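Local coordinates for putative molybdenum carrier protein (Syntrophus aciditrophicus SB, PDB 3IMK), which is of unknown function but probably binds a small ligand, perhaps a molybdenum species or a nucleotide, at residues A[78-83]-A[106-111]. Numbering follows the deposited sequence.
Sequences LIISHG and IDLDRI
I106 N donates to I79 O (2.9 Å) in a parallel pairing that continues with S81 N to I106 O. One residue beyond strand 103-107, L108 N adds a bond to S81 O (2.8 Å). The two strands, 76-81 and 103-107, are joined through helix 87-98 as a beta-alpha-beta unit of the Rossmann-like sheet of the SLOG family, with 103-107 on its outer edge. On the face carrying I80 and I106, packed under helices 113-126 and 145-157, CD1 of L78 leans against I106 CG1 (3.9 Å). With I80 CG1 beside the backbone N (chi1 -51°), CG2 is the branch that meets L108 CD1, at 3.8 Å. Beyond the strands, H82 runs across the L108-D109 turn: its CD2 is 3.6 Å from L108 CB, while ND1 is hydrogen-bonded to D142. D109 OD1 also approaches this ring, the carboxylate plane tilted 32° from it. D107 ties the two strand ends together. With its CG trans to the backbone N (chi1 180°), the carboxylate reaches the loop after S81, and OD1 also accepts from D109 N in an Asx turn. Replacing D107 by alanine would remove this acceptor and is likely to leave the amides of G83 and D109 without their common partner and the backbone there less firmly held. The gripped oxygen is met from opposite faces of its carboxylate, by D109 N on one and on the other by G83 N, which donates to D107 OD1 (2.7 Å) from above the carboxylate plane.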
loop_
_atom_site.group_PDB
_atom_site.type_symbol
_atom_site.label_atom_id
_atom_site.label_comp_id
_atom_site.label_asym_id
_atom_site.label_seq_id
_atom_site.Cartn_x
_atom_site.Cartn_y
_atom_site.Cartn_z
ATOM N N LEU A 78 1.931 -4.925 0.771
ATOM C CA LEU A 78 3.233 -4.322 0.976
ATOM C C LEU A 78 3.023 -3.209 2.010
ATOM O O LEU A 78 2.193 -2.329 1.763
ATOM C CB LEU A 78 3.764 -3.726 -0.323
ATOM C CG LEU A 78 5.011 -2.834 -0.243
ATOM C CD1 LEU A 78 6.227 -3.625 0.306
ATOM C CD2 LEU A 78 5.342 -2.288 -1.633
ATOM N N ILE A 79 3.755 -3.226 3.133
ATOM C CA ILE A 79 3.642 -2.209 4.195
ATOM C C ILE A 79 4.981 -1.449 4.220
ATOM O O ILE A 79 6.024 -2.059 4.353
ATOM C CB ILE A 79 3.337 -2.793 5.603
ATOM C CG1 ILE A 79 2.149 -3.777 5.523
ATOM C CG2 ILE A 79 3.037 -1.631 6.550
ATOM C CD1 ILE A 79 1.819 -4.523 6.818
ATOM N N ILE A 80 4.937 -0.136 4.069
ATOM C CA ILE A 80 6.128 0.699 4.030
ATOM C C ILE A 80 6.123 1.633 5.254
ATOM O O ILE A 80 5.145 2.324 5.483
ATOM C CB ILE A 80 6.160 1.516 2.718
ATOM C CG1 ILE A 80 5.960 0.612 1.498
ATOM C CG2 ILE A 80 7.492 2.302 2.646
ATOM C CD1 ILE A 80 5.610 1.362 0.184
ATOM N N SER A 81 7.244 1.706 5.984
ATOM C CA SER A 81 7.378 2.568 7.141
ATOM C C SER A 81 8.810 3.022 7.317
ATOM O O SER A 81 9.728 2.534 6.640
ATOM C CB SER A 81 6.975 1.826 8.414
ATOM O OG SER A 81 7.932 0.868 8.784
ATOM N N HIS A 82 8.967 3.931 8.265
ATOM C CA HIS A 82 10.247 4.209 8.923
ATOM C C HIS A 82 10.124 3.783 10.354
ATOM O O HIS A 82 9.391 4.414 11.123
ATOM C CB HIS A 82 10.644 5.688 8.824
ATOM C CG HIS A 82 10.864 6.172 7.423
ATOM N ND1 HIS A 82 9.971 7.010 6.789
ATOM C CD2 HIS A 82 11.868 5.945 6.538
ATOM C CE1 HIS A 82 10.430 7.294 5.581
ATOM N NE2 HIS A 82 11.570 6.643 5.391
ATOM N N GLY A 83 10.742 2.657 10.690
ATOM C CA GLY A 83 10.671 2.107 12.032
ATOM C C GLY A 83 9.637 0.985 12.176
ATOM O O GLY A 83 8.910 0.629 11.232
ATOM N N ILE A 106 8.558 -3.382 4.497
ATOM C CA ILE A 106 9.798 -2.662 4.220
ATOM C C ILE A 106 9.925 -1.539 5.243
ATOM O O ILE A 106 9.127 -0.605 5.253
ATOM C CB ILE A 106 9.823 -2.112 2.794
ATOM C CG1 ILE A 106 9.826 -3.253 1.785
ATOM C CG2 ILE A 106 11.022 -1.170 2.561
ATOM C CD1 ILE A 106 11.042 -4.257 1.879
ATOM N N ASP A 107 10.979 -1.596 6.059
ATOM C CA ASP A 107 11.324 -0.569 7.029
ATOM C C ASP A 107 12.493 0.230 6.402
ATOM O O ASP A 107 13.627 -0.225 6.364
ATOM C CB ASP A 107 11.707 -1.198 8.371
ATOM C CG ASP A 107 12.085 -0.176 9.416
ATOM O OD1 ASP A 107 12.277 1.027 9.094
ATOM O OD2 ASP A 107 12.159 -0.543 10.607
ATOM N N LEU A 108 12.175 1.422 5.907
ATOM C CA LEU A 108 13.132 2.254 5.197
ATOM C C LEU A 108 14.094 2.955 6.128
ATOM O O LEU A 108 14.942 3.703 5.640
ATOM C CB LEU A 108 12.399 3.232 4.263
ATOM C CG LEU A 108 11.746 2.599 3.054
ATOM C CD1 LEU A 108 10.978 3.645 2.246
ATOM C CD2 LEU A 108 12.714 1.854 2.154
ATOM N N ASP A 109 14.035 2.664 7.433
ATOM C CA ASP A 109 15.179 2.972 8.314
ATOM C C ASP A 109 16.229 1.852 8.357
ATOM O O ASP A 109 17.335 2.068 8.879
ATOM C CB ASP A 109 14.744 3.274 9.752
ATOM C CG ASP A 109 14.097 4.631 9.919
ATOM O OD1 ASP A 109 14.102 5.480 8.989
ATOM O OD2 ASP A 109 13.553 4.885 11.031
ATOM N N ARG A 110 15.878 0.670 7.847
ATOM C CA ARG A 110 16.743 -0.497 7.958
ATOM C C ARG A 110 17.320 -0.947 6.628
ATOM O O ARG A 110 18.327 -1.660 6.605
ATOM C CB ARG A 110 15.974 -1.670 8.580
ATOM C CG ARG A 110 15.410 -1.389 9.963
ATOM C CD ARG A 110 16.311 -1.769 11.080
ATOM N NE ARG A 110 17.544 -0.987 11.111
ATOM C CZ ARG A 110 17.687 0.213 11.685
ATOM N NH1 ARG A 110 16.673 0.812 12.316
ATOM N NH2 ARG A 110 18.872 0.824 11.627
ATOM N N ILE A 111 16.684 -0.555 5.529
ATOM C CA ILE A 111 17.093 -0.987 4.185
ATOM C C ILE A 111 17.012 0.229 3.264
ATOM O O ILE A 111 16.069 1.023 3.365
ATOM C CB ILE A 111 16.175 -2.162 3.706
ATOM C CG1 ILE A 111 16.739 -2.809 2.447
ATOM C CG2 ILE A 111 14.727 -1.745 3.573
ATOM C CD1 ILE A 111 16.000 -4.141 2.074
#